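PDB 4C47: inner membrane lipoprotein SadB from Salmonella enterica, which is required for proper surface expression of the trimeric autotransporter adhesin SadA and could take a direct part in its biogenesis. Local coordinates for residues Tyr72-Ser78 / Leu178-Gly184; Ile85-Ile90 / Ile183-Met187; Gly91-Leu97 / His109-Leu115; Leu123-Trp129 / Leu148-Ser154. One frame throughout, in Å; residues are numbered along the deposited sequence.

Interaction 1: residues Tyr72-Ser78 / Leu178-Gly184; sequences YTELDPS and LKYLKIG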
# COMPACT_ATOMS: atom_id res chain seq x y z
N TYR A 72 6.32 -4.81 -13.92
CA TYR A 72 6.64 -4.70 -15.34
C TYR A 72 7.56 -3.51 -15.55
O TYR A 72 7.82 -2.74 -14.62
CB TYR A 72 5.36 -4.52 -16.16
CG TYR A 72 4.39 -3.53 -15.56
CD1 TYR A 72 4.61 -2.16 -15.66
CD2 TYR A 72 3.24 -3.95 -14.89
CE1 TYR A 72 3.73 -1.25 -15.12
CE2 TYR A 72 2.35 -3.05 -14.34
CZ TYR A 72 2.60 -1.69 -14.46
OH TYR A 72 1.73 -0.78 -13.92
N THR A 73 8.06 -3.35 -16.77
CA THR A 73 8.90 -2.21 -17.11
C THR A 73 8.24 -1.40 -18.23
O THR A 73 7.81 -1.95 -19.24
CB THR A 73 10.31 -2.66 -17.54
OG1 THR A 73 10.91 -3.43 -16.48
CG2 THR A 73 11.19 -1.45 -17.85
N GLU A 74 8.14 -0.09 -18.02
CA GLU A 74 7.55 0.80 -19.02
C GLU A 74 8.61 1.73 -19.61
O GLU A 74 9.43 2.28 -18.88
CB GLU A 74 6.42 1.63 -18.41
CG GLU A 74 5.19 0.84 -17.99
CD GLU A 74 4.13 1.72 -17.36
OE1 GLU A 74 4.33 2.18 -16.22
OE2 GLU A 74 3.10 1.96 -18.02
N LEU A 75 8.57 1.91 -20.92
CA LEU A 75 9.57 2.71 -21.61
C LEU A 75 9.05 3.33 -22.91
O LEU A 75 8.05 2.88 -23.48
CB LEU A 75 10.83 1.89 -21.88
CG LEU A 75 10.69 0.54 -22.59
CD1 LEU A 75 10.74 0.71 -24.10
CD2 LEU A 75 11.76 -0.43 -22.13
N ASP A 76 9.73 4.38 -23.35
CA ASP A 76 9.55 4.93 -24.69
C ASP A 76 10.71 4.40 -25.51
O ASP A 76 11.83 4.88 -25.39
CB ASP A 76 9.58 6.46 -24.64
CG ASP A 76 9.27 7.10 -25.98
OD1 ASP A 76 9.28 6.40 -27.02
OD2 ASP A 76 9.02 8.32 -26.01
N PRO A 77 10.44 3.39 -26.36
CA PRO A 77 11.48 2.70 -27.13
C PRO A 77 12.23 3.62 -28.10
O PRO A 77 13.29 3.25 -28.60
CB PRO A 77 10.70 1.63 -27.91
CG PRO A 77 9.30 2.13 -27.96
CD PRO A 77 9.10 2.88 -26.67
N SER A 78 11.67 4.79 -28.36
CA SER A 78 12.31 5.75 -29.26
C SER A 78 13.35 6.59 -28.51
O SER A 78 14.21 7.21 -29.12
CB SER A 78 11.26 6.66 -29.89
OG SER A 78 10.56 7.39 -28.91
N LEU A 178 5.35 4.62 -32.36
CA LEU A 178 5.66 3.72 -31.26
C LEU A 178 6.41 4.44 -30.15
O LEU A 178 7.64 4.53 -30.19
CB LEU A 178 6.47 2.52 -31.76
CG LEU A 178 6.81 1.43 -30.74
CD1 LEU A 178 5.54 0.77 -30.24
CD2 LEU A 178 7.75 0.40 -31.35
N LYS A 179 5.68 4.96 -29.17
CA LYS A 179 6.31 5.68 -28.06
C LYS A 179 5.94 5.11 -26.70
O LYS A 179 6.26 5.70 -25.67
CB LYS A 179 5.98 7.17 -28.12
CG LYS A 179 6.41 7.83 -29.41
CD LYS A 179 6.39 9.34 -29.31
CE LYS A 179 6.74 9.97 -30.64
NZ LYS A 179 8.00 9.41 -31.19
N TYR A 180 5.28 3.95 -26.70
CA TYR A 180 4.95 3.28 -25.45
C TYR A 180 5.13 1.78 -25.54
O TYR A 180 4.53 1.12 -26.39
CB TYR A 180 3.51 3.60 -25.01
CG TYR A 180 3.15 2.95 -23.69
CD1 TYR A 180 3.64 3.44 -22.49
CD2 TYR A 180 2.32 1.83 -23.64
CE1 TYR A 180 3.32 2.85 -21.28
CE2 TYR A 180 1.99 1.23 -22.44
CZ TYR A 180 2.49 1.75 -21.26
OH TYR A 180 2.17 1.16 -20.06
N LEU A 181 5.97 1.25 -24.66
CA LEU A 181 6.16 -0.18 -24.54
C LEU A 181 6.19 -0.60 -23.08
O LEU A 181 6.97 -0.07 -22.28
CB LEU A 181 7.45 -0.62 -25.25
CG LEU A 181 7.76 -2.12 -25.18
CD1 LEU A 181 6.62 -2.94 -25.77
CD2 LEU A 181 9.07 -2.42 -25.89
N LYS A 182 5.32 -1.53 -22.74
CA LYS A 182 5.23 -2.10 -21.41
C LYS A 182 5.54 -3.58 -21.54
O LYS A 182 4.88 -4.30 -22.28
CB LYS A 182 3.82 -1.92 -20.86
CG LYS A 182 3.57 -2.54 -19.50
CD LYS A 182 2.07 -2.61 -19.24
CE LYS A 182 1.74 -2.56 -17.77
NZ LYS A 182 0.26 -2.43 -17.55
N ILE A 183 6.56 -4.03 -20.82
CA ILE A 183 6.98 -5.42 -20.92
C ILE A 183 7.19 -6.08 -19.56
O ILE A 183 7.87 -5.54 -18.68
CB ILE A 183 8.24 -5.56 -21.81
CG1 ILE A 183 8.67 -7.03 -21.90
CG2 ILE A 183 9.37 -4.68 -21.30
CD1 ILE A 183 9.77 -7.28 -22.91
N GLY A 184 6.58 -7.25 -19.39
CA GLY A 184 6.69 -8.00 -18.15
C GLY A 184 7.01 -9.47 -18.36
O GLY A 184 6.93 -9.98 -19.48
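One face of the Tyr-72 ring carries the end of Lys-182: CE sits almost on the ring normal, 3.3 Å from the ring centroid, which makes a CH-pi contact. Lys-182 NZ follows, 4.1 Å from the Tyr-72 ring centroid, and adds a cation-pi interaction. The Tyr-180 ring is met at its edge instead, with Glu-74 OE2 in the ring plane and the carboxylate turned 84° to the ring. These groups lie along an antiparallel strand pair at the border of one sheet of the beta-sandwich, with the axes of 73-75 and 180-184 running 164° apart. Tyr-180 OH donates to OE2, but the modelled separation is so short that its exact length is doubtful. Lys-182 reaches the tyrosine because its chain is extended beyond CG.

Thr-73 with Ile-183 and Leu-75 with Leu-181 form hydrogen-bonded pairs. Between them stands the non-hydrogen-bonded pair Glu-74 and Lys-182. On the face of the leucines, Leu-75 CD1 lies 3.7 Å from Leu-181 CB, and Leu-181 continues inward to Ile-108 of the other sheet. Beyond the strand, Pro-77 crosses Leu-178 at about a right angle, CG to CG 3.8 Å. There the loop is shaped by an Asx turn, in which Ser-78 N donates to Asp-76 OD1 at 3.2 Å from above the carboxylate plane.

Interaction 2: residues Ile85-Ile90 / Ile183-Met187; sequences INNGNI and IGIDM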
# COMPACT_ATOMS: atom_id res chain seq x y z
N ILE A 85 14.34 -5.35 -16.62
CA ILE A 85 13.14 -6.03 -16.15
C ILE A 85 13.48 -6.88 -14.93
O ILE A 85 14.32 -7.77 -15.00
CB ILE A 85 12.52 -6.94 -17.23
CG1 ILE A 85 12.29 -6.16 -18.53
CG2 ILE A 85 11.23 -7.54 -16.73
CD1 ILE A 85 11.80 -7.03 -19.67
N ASN A 86 12.81 -6.61 -13.82
CA ASN A 86 13.09 -7.31 -12.57
C ASN A 86 11.81 -7.49 -11.76
O ASN A 86 11.21 -6.50 -11.33
CB ASN A 86 14.15 -6.55 -11.76
CG ASN A 86 14.63 -7.31 -10.53
OD1 ASN A 86 13.86 -8.04 -9.88
ND2 ASN A 86 15.90 -7.15 -10.19
N ASN A 87 11.41 -8.74 -11.56
CA ASN A 87 10.18 -9.03 -10.83
C ASN A 87 10.41 -9.58 -9.43
O ASN A 87 9.49 -10.06 -8.77
CB ASN A 87 9.29 -10.00 -11.63
CG ASN A 87 9.97 -11.33 -11.92
OD1 ASN A 87 11.07 -11.60 -11.44
ND2 ASN A 87 9.31 -12.17 -12.71
N GLY A 88 11.66 -9.52 -8.98
CA GLY A 88 12.00 -10.02 -7.66
C GLY A 88 12.57 -11.42 -7.68
O GLY A 88 13.11 -11.90 -6.69
N ASN A 89 12.45 -12.09 -8.83
CA ASN A 89 12.95 -13.45 -8.98
C ASN A 89 13.93 -13.57 -10.13
O ASN A 89 15.00 -14.16 -10.00
CB ASN A 89 11.80 -14.44 -9.19
CG ASN A 89 10.86 -14.50 -8.00
OD1 ASN A 89 11.22 -14.11 -6.89
ND2 ASN A 89 9.65 -15.00 -8.24
N ILE A 90 13.55 -13.01 -11.27
CA ILE A 90 14.40 -13.02 -12.45
C ILE A 90 14.77 -11.60 -12.86
O ILE A 90 13.91 -10.72 -12.93
CB ILE A 90 13.70 -13.74 -13.63
CG1 ILE A 90 13.66 -15.25 -13.37
CG2 ILE A 90 14.43 -13.47 -14.93
CD1 ILE A 90 13.06 -16.04 -14.51
N ILE A 183 6.56 -4.03 -20.82
CA ILE A 183 6.98 -5.42 -20.92
C ILE A 183 7.19 -6.08 -19.56
O ILE A 183 7.87 -5.54 -18.68
CB ILE A 183 8.24 -5.56 -21.81
CG1 ILE A 183 8.67 -7.03 -21.90
CG2 ILE A 183 9.37 -4.68 -21.30
CD1 ILE A 183 9.77 -7.28 -22.91
N GLY A 184 6.58 -7.25 -19.39
CA GLY A 184 6.69 -8.00 -18.15
C GLY A 184 7.01 -9.47 -18.36
O GLY A 184 6.93 -9.98 -19.48
N ILE A 185 7.36 -10.15 -17.28
CA ILE A 185 7.75 -11.56 -17.34
C ILE A 185 6.65 -12.50 -16.87
O ILE A 185 6.14 -12.37 -15.75
CB ILE A 185 9.00 -11.82 -16.47
CG1 ILE A 185 10.19 -11.01 -16.98
CG2 ILE A 185 9.35 -13.30 -16.47
CD1 ILE A 185 10.62 -11.39 -18.37
N ASP A 186 6.29 -13.46 -17.72
CA ASP A 186 5.43 -14.56 -17.31
C ASP A 186 6.31 -15.72 -16.85
O ASP A 186 7.23 -16.12 -17.57
CB ASP A 186 4.51 -14.98 -18.45
CG ASP A 186 3.32 -15.81 -17.97
OD1 ASP A 186 3.52 -16.72 -17.14
OD2 ASP A 186 2.19 -15.54 -18.43
N MET A 187 6.02 -16.24 -15.67
CA MET A 187 6.91 -17.18 -15.00
C MET A 187 6.38 -18.61 -14.94
O MET A 187 6.96 -19.46 -14.27
CB MET A 187 7.20 -16.69 -13.58
CG MET A 187 7.89 -15.35 -13.52
SD MET A 187 9.66 -15.53 -13.30
CE MET A 187 9.71 -16.11 -11.61
O HOH W 1 6.84 -11.24 -13.54
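Ile-85 presents two bumps to the facing isoleucines. Its CD1 enters the hollow between the branches of Ile-183, with CG2 of that residue 3.8 Å away and CG1 and CD1 similarly close, the two side chains set roughly perpendicular. Its other branch, CG2, lies anti to the backbone N and rests 3.6 Å from Ile-185 CG1.

Further along, Met-187 lies between the 87-90 turn and the end of strand 180-186. Bends at chi2 (-98°) and chi3 (-70°) fold its tail back over residues 87-90. Met-187 SD therefore lies 3.6 Å from Ile-90 CD1, the two side chains running antiparallel where they pass, while CE touches Asn-89 CB at 3.6 Å. Asn-87 comes at the same sulfur from the opposing direction, and its ND2 makes a weak hydrogen bond of 3.4 Å to Met-187 SD. A water joins the segments as well, accepting from Asn-87 ND2 and donating to Ile-185 O at 2.6 Å. Asn-87 OD1 holds the amide in place, accepting from Asn-89 N (an Asx turn) and, at 2.9 Å, from Ile-90 N (an Asx motif).

Strand 82-86 pairs with 91-102 and strand 180-186 with 124-130, so the isoleucines bridge the two sheets of the sandwich, while Asn-89 packs on Ile-84 of the second subunit.

Interaction 3: residues Gly91-Leu97 / His109-Leu115; sequences GLAGRIL and HLDLVNL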
# COMPACT_ATOMS: atom_id res chain seq x y z
N GLY A 91 16.06 -11.38 -13.08
CA GLY A 91 16.54 -10.09 -13.53
C GLY A 91 17.09 -10.17 -14.94
O GLY A 91 17.93 -11.02 -15.25
N LEU A 92 16.61 -9.28 -15.80
CA LEU A 92 17.04 -9.22 -17.19
C LEU A 92 17.41 -7.79 -17.52
O LEU A 92 16.77 -6.85 -17.06
CB LEU A 92 15.90 -9.66 -18.12
CG LEU A 92 15.33 -11.08 -17.98
CD1 LEU A 92 14.22 -11.29 -19.01
CD2 LEU A 92 16.41 -12.12 -18.15
N ALA A 93 18.46 -7.62 -18.32
CA ALA A 93 18.73 -6.31 -18.91
C ALA A 93 18.47 -6.40 -20.39
O ALA A 93 18.48 -7.49 -20.96
CB ALA A 93 20.17 -5.87 -18.64
N GLY A 94 18.22 -5.26 -21.02
CA GLY A 94 17.94 -5.24 -22.44
C GLY A 94 18.51 -4.01 -23.11
O GLY A 94 18.54 -2.93 -22.51
N ARG A 95 18.97 -4.17 -24.34
CA ARG A 95 19.46 -3.04 -25.12
C ARG A 95 18.82 -3.03 -26.51
O ARG A 95 18.82 -4.04 -27.21
CB ARG A 95 20.99 -3.06 -25.22
CG ARG A 95 21.58 -4.31 -25.88
CD ARG A 95 23.09 -4.37 -25.73
NE ARG A 95 23.65 -5.49 -26.48
CZ ARG A 95 24.91 -5.90 -26.39
NH1 ARG A 95 25.76 -5.29 -25.58
NH2 ARG A 95 25.32 -6.93 -27.12
N ILE A 96 18.26 -1.88 -26.88
CA ILE A 96 17.56 -1.76 -28.16
C ILE A 96 18.54 -1.45 -29.28
O ILE A 96 19.21 -0.42 -29.28
CB ILE A 96 16.47 -0.67 -28.10
CG1 ILE A 96 15.44 -1.01 -27.02
CG2 ILE A 96 15.80 -0.53 -29.45
CD1 ILE A 96 14.28 -0.05 -26.97
N LEU A 97 18.63 -2.36 -30.25
CA LEU A 97 19.53 -2.19 -31.38
C LEU A 97 18.90 -1.31 -32.46
O LEU A 97 19.55 -0.39 -32.96
CB LEU A 97 19.92 -3.55 -31.96
CG LEU A 97 20.51 -4.55 -30.96
CD1 LEU A 97 20.73 -5.90 -31.63
CD2 LEU A 97 21.80 -4.02 -30.37
N HIS A 109 14.43 -4.92 -32.82
CA HIS A 109 15.55 -5.84 -32.63
C HIS A 109 16.30 -5.42 -31.39
O HIS A 109 16.74 -4.27 -31.29
CB HIS A 109 16.48 -5.82 -33.84
CG HIS A 109 15.81 -6.23 -35.12
ND1 HIS A 109 15.82 -7.53 -35.58
CD2 HIS A 109 15.11 -5.51 -36.03
CE1 HIS A 109 15.15 -7.59 -36.72
NE2 HIS A 109 14.71 -6.38 -37.01
N LEU A 110 16.43 -6.32 -30.43
CA LEU A 110 17.14 -6.01 -29.20
C LEU A 110 18.00 -7.17 -28.73
O LEU A 110 17.97 -8.26 -29.30
CB LEU A 110 16.17 -5.60 -28.09
CG LEU A 110 15.22 -6.64 -27.53
CD1 LEU A 110 14.84 -6.31 -26.10
CD2 LEU A 110 13.97 -6.72 -28.38
N ASP A 111 18.79 -6.91 -27.69
CA ASP A 111 19.50 -7.97 -26.99
C ASP A 111 18.96 -8.05 -25.56
O ASP A 111 18.77 -7.02 -24.91
CB ASP A 111 21.01 -7.71 -26.96
CG ASP A 111 21.67 -7.97 -28.30
OD1 ASP A 111 21.16 -8.82 -29.06
OD2 ASP A 111 22.70 -7.32 -28.59
N LEU A 112 18.70 -9.26 -25.10
CA LEU A 112 18.36 -9.49 -23.70
C LEU A 112 19.52 -10.23 -23.05
O LEU A 112 20.21 -11.01 -23.70
CB LEU A 112 17.08 -10.31 -23.58
CG LEU A 112 15.76 -9.65 -24.01
CD1 LEU A 112 14.61 -10.64 -23.90
CD2 LEU A 112 15.48 -8.42 -23.17
N VAL A 113 19.73 -9.98 -21.76
CA VAL A 113 20.76 -10.68 -21.02
C VAL A 113 20.29 -11.05 -19.61
O VAL A 113 19.67 -10.24 -18.90
CB VAL A 113 22.08 -9.87 -20.95
CG1 VAL A 113 21.89 -8.56 -20.21
CG2 VAL A 113 23.18 -10.71 -20.32
N ASN A 114 20.56 -12.30 -19.23
CA ASN A 114 20.24 -12.81 -17.90
C ASN A 114 21.22 -12.27 -16.87
O ASN A 114 22.43 -12.49 -16.98
CB ASN A 114 20.25 -14.34 -17.94
CG ASN A 114 20.03 -14.97 -16.57
OD1 ASN A 114 19.54 -14.33 -15.64
ND2 ASN A 114 20.39 -16.24 -16.45
N LEU A 115 20.70 -11.56 -15.88
CA LEU A 115 21.54 -10.92 -14.87
C LEU A 115 21.96 -11.89 -13.77
O LEU A 115 22.87 -11.60 -13.00
CB LEU A 115 20.80 -9.73 -14.25
CG LEU A 115 20.43 -8.60 -15.20
CD1 LEU A 115 19.77 -7.44 -14.45
CD2 LEU A 115 21.66 -8.13 -15.97
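Arg-95 meets Asp-111 because its CG stands between backbone N and carbonyl carbon (chi1 60°) and the chain then runs extended to NE, while the aspartate CG sits beside its own backbone N (chi1 -74°). The salt bridge is side-on for the guanidinium but falls on a single carboxylate oxygen. Arg-95 NE reaches Asp-111 OD2 at 3.0 Å on the anti lone pair. Arg-95 NH2 donates to the same Asp-111 OD2, also at 3.0 Å, but from above the carboxylate plane, as expected with the two flat groups turned 53° to each other. OD2 remains in the guanidinium plane for both bonds. The aliphatic part joins in, Arg-95 CG lying 3.6 Å from Asp-111 CB.

On the same face, Ala-93 CB touches Val-113 CG1 at 3.6 Å and Leu-115 CD2 at 3.8 Å. Leu-112 CD2, on the other face, comes within 4.1 Å of Gly-94 CA. Backbone bonds in both directions at the pairs Ala-93 with Val-113 and Arg-95 with Asp-111 establish the antiparallel register of a beta hairpin.

The hairpin, 91-102 with 105-114, occupies the middle of its sheet, flanked by strands 82-86 and 164-171. Leu-92 and Leu-112 pack inward on Phe-125 of strand 124-130, whereas Ala-93, Val-113 and Leu-115 pack on Ile-118 of the third subunit.

Interaction 4: residues Leu123-Trp129 / Leu148-Ser154; sequences LAFNMTW and LNTKMDS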
# COMPACT_ATOMS: atom_id res chain seq x y z
N LEU A 123 11.17 -18.50 -21.06
CA LEU A 123 10.55 -17.28 -20.57
C LEU A 123 9.44 -16.86 -21.53
O LEU A 123 9.54 -17.06 -22.74
CB LEU A 123 11.58 -16.16 -20.47
CG LEU A 123 12.46 -16.08 -19.22
CD1 LEU A 123 13.60 -15.09 -19.43
CD2 LEU A 123 11.64 -15.68 -18.01
N ALA A 124 8.37 -16.29 -20.97
CA ALA A 124 7.31 -15.70 -21.78
C ALA A 124 7.20 -14.22 -21.44
O ALA A 124 7.42 -13.82 -20.29
CB ALA A 124 5.99 -16.41 -21.54
N PHE A 125 6.88 -13.40 -22.43
CA PHE A 125 6.83 -11.96 -22.21
C PHE A 125 5.43 -11.39 -22.43
O PHE A 125 4.86 -11.54 -23.50
CB PHE A 125 7.83 -11.25 -23.12
CG PHE A 125 9.25 -11.71 -22.93
CD1 PHE A 125 10.06 -11.14 -21.95
CD2 PHE A 125 9.78 -12.70 -23.73
CE1 PHE A 125 11.36 -11.57 -21.78
CE2 PHE A 125 11.08 -13.13 -23.57
CZ PHE A 125 11.87 -12.56 -22.59
N ASN A 126 4.88 -10.74 -21.41
CA ASN A 126 3.65 -9.99 -21.60
C ASN A 126 3.99 -8.61 -22.14
O ASN A 126 4.77 -7.88 -21.55
CB ASN A 126 2.88 -9.88 -20.28
CG ASN A 126 2.36 -11.22 -19.79
OD1 ASN A 126 2.07 -12.11 -20.59
ND2 ASN A 126 2.24 -11.37 -18.48
N MET A 127 3.42 -8.27 -23.29
CA MET A 127 3.76 -7.00 -23.93
C MET A 127 2.54 -6.17 -24.32
O MET A 127 1.55 -6.69 -24.83
CB MET A 127 4.64 -7.23 -25.16
CG MET A 127 6.01 -7.80 -24.83
SD MET A 127 7.01 -8.02 -26.31
CE MET A 127 5.89 -8.98 -27.32
N THR A 128 2.63 -4.87 -24.06
CA THR A 128 1.59 -3.92 -24.43
C THR A 128 2.27 -2.73 -25.08
O THR A 128 3.27 -2.24 -24.57
CB THR A 128 0.80 -3.45 -23.20
OG1 THR A 128 0.24 -4.58 -22.53
CG2 THR A 128 -0.33 -2.50 -23.62
N TRP A 129 1.76 -2.25 -26.20
CA TRP A 129 2.44 -1.16 -26.90
C TRP A 129 1.50 -0.21 -27.61
O TRP A 129 0.35 -0.54 -27.89
CB TRP A 129 3.46 -1.72 -27.90
CG TRP A 129 2.85 -2.50 -29.01
CD1 TRP A 129 2.56 -2.05 -30.26
CD2 TRP A 129 2.44 -3.87 -28.97
NE1 TRP A 129 2.00 -3.06 -31.02
CE2 TRP A 129 1.91 -4.19 -30.24
CE3 TRP A 129 2.47 -4.87 -27.99
CZ2 TRP A 129 1.42 -5.45 -30.56
CZ3 TRP A 129 1.98 -6.13 -28.31
CH2 TRP A 129 1.46 -6.40 -29.57
N LEU A 148 -2.27 -2.01 -27.84
CA LEU A 148 -2.17 -3.36 -28.39
C LEU A 148 -1.38 -4.27 -27.46
O LEU A 148 -0.39 -3.85 -26.86
CB LEU A 148 -1.53 -3.31 -29.77
CG LEU A 148 -2.39 -2.63 -30.84
CD1 LEU A 148 -1.59 -1.57 -31.58
CD2 LEU A 148 -2.93 -3.66 -31.81
N ASN A 149 -1.81 -5.52 -27.33
CA ASN A 149 -1.17 -6.45 -26.41
C ASN A 149 -0.98 -7.84 -26.99
O ASN A 149 -1.74 -8.27 -27.86
CB ASN A 149 -1.96 -6.53 -25.09
CG ASN A 149 -2.69 -7.85 -24.94
OD1 ASN A 149 -3.77 -8.05 -25.50
ND2 ASN A 149 -2.11 -8.77 -24.17
N THR A 150 0.03 -8.55 -26.49
CA THR A 150 0.27 -9.94 -26.88
C THR A 150 1.24 -10.62 -25.92
O THR A 150 1.97 -9.96 -25.18
CB THR A 150 0.83 -10.05 -28.31
OG1 THR A 150 0.67 -11.39 -28.79
CG2 THR A 150 2.30 -9.67 -28.36
N LYS A 151 1.24 -11.95 -25.93
CA LYS A 151 2.19 -12.72 -25.14
C LYS A 151 3.18 -13.41 -26.06
O LYS A 151 2.80 -14.23 -26.90
CB LYS A 151 1.47 -13.76 -24.28
CG LYS A 151 2.39 -14.45 -23.27
CD LYS A 151 1.83 -15.79 -22.83
CE LYS A 151 0.45 -15.65 -22.22
NZ LYS A 151 0.47 -14.81 -20.99
N MET A 152 4.46 -13.07 -25.92
CA MET A 152 5.51 -13.70 -26.70
C MET A 152 6.06 -14.92 -25.99
O MET A 152 6.77 -14.80 -24.99
CB MET A 152 6.64 -12.72 -26.99
CG MET A 152 7.75 -13.32 -27.83
SD MET A 152 9.19 -12.25 -27.99
CE MET A 152 10.24 -13.27 -29.03
N ASP A 153 5.72 -16.10 -26.51
CA ASP A 153 6.30 -17.34 -26.03
C ASP A 153 7.66 -17.54 -26.68
O ASP A 153 7.78 -17.51 -27.91
CB ASP A 153 5.39 -18.52 -26.38
CG ASP A 153 4.23 -18.67 -25.42
OD1 ASP A 153 4.43 -18.46 -24.20
OD2 ASP A 153 3.11 -18.99 -25.87
N SER A 154 8.69 -17.72 -25.86
CA SER A 154 10.03 -17.94 -26.38
C SER A 154 10.65 -19.19 -25.76
O SER A 154 10.52 -19.43 -24.56
CB SER A 154 10.93 -16.73 -26.11
OG SER A 154 11.55 -16.82 -24.85
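Aromatic contacts begin where the Trp-129 indole lies over Leu-148. A chi1 of 65° folds Trp-129 CG over its own backbone, turning the ring across to strand 148-153. Leu-148 CB makes a CH-pi contact 3.9 Å from the centroid of the five-membered ring, and Leu-148 O lies over a face of the indole, 3.2 Å from Trp-129 CE3. Thr-150 CG2 meets the rim, 3.6 Å from Trp-129 CZ3. Met-152 SD approaches Phe-125 obliquely, a Met-aromatic contact at 5.4 Å from the ring centroid.

Apolar packing also involves Met-127, whose CE touches both Thr-150 CG2 and Met-152 CB at 3.8 Å.

Polar side-chain bonds are few. Lys-151 NZ donates to a lone pair of Asn-126 OD1 at 3.2 Å, in the carbonyl plane, and also forms a salt bridge with Asp-186. Ser-154 OG donates to Leu-123 O at 2.9 Å, beside a weak bond from Ser-154 N.

The backbones pair in hydrogen-bonded register at Phe-125 with Met-152, Met-127 with Thr-150 and Trp-129 with Leu-148. Their side chains share one face, on which Met-127, Trp-129 and Met-152 touch strand 164-171, and the alternate residues include Asn-126, Lys-151 and Asp-153: an antiparallel edge-strand pair of a beta-sandwich.

Interactions 1 and 4 lie at the two borders of one sheet, where 180-186 and 124-130 bond to each other between them; both are partly buried, and the charged residues of their strands (Glu-74, Lys-182, Lys-151, Asp-153) lie on the face away from the core. Interaction 3 belongs to the opposing sheet and is the most buried, yet it holds a compact salt bridge on the face that also packs against a neighbouring subunit. Interaction 2 differs in having no strand pairing: it spans the sheets through isoleucines, a methionine and a water. It shares Ile-183 and Gly-184 with interaction 1. Leu-92, Leu-112, Phe-125 and Ile-185, drawn from interactions 2, 3 and 4, meet in the common core.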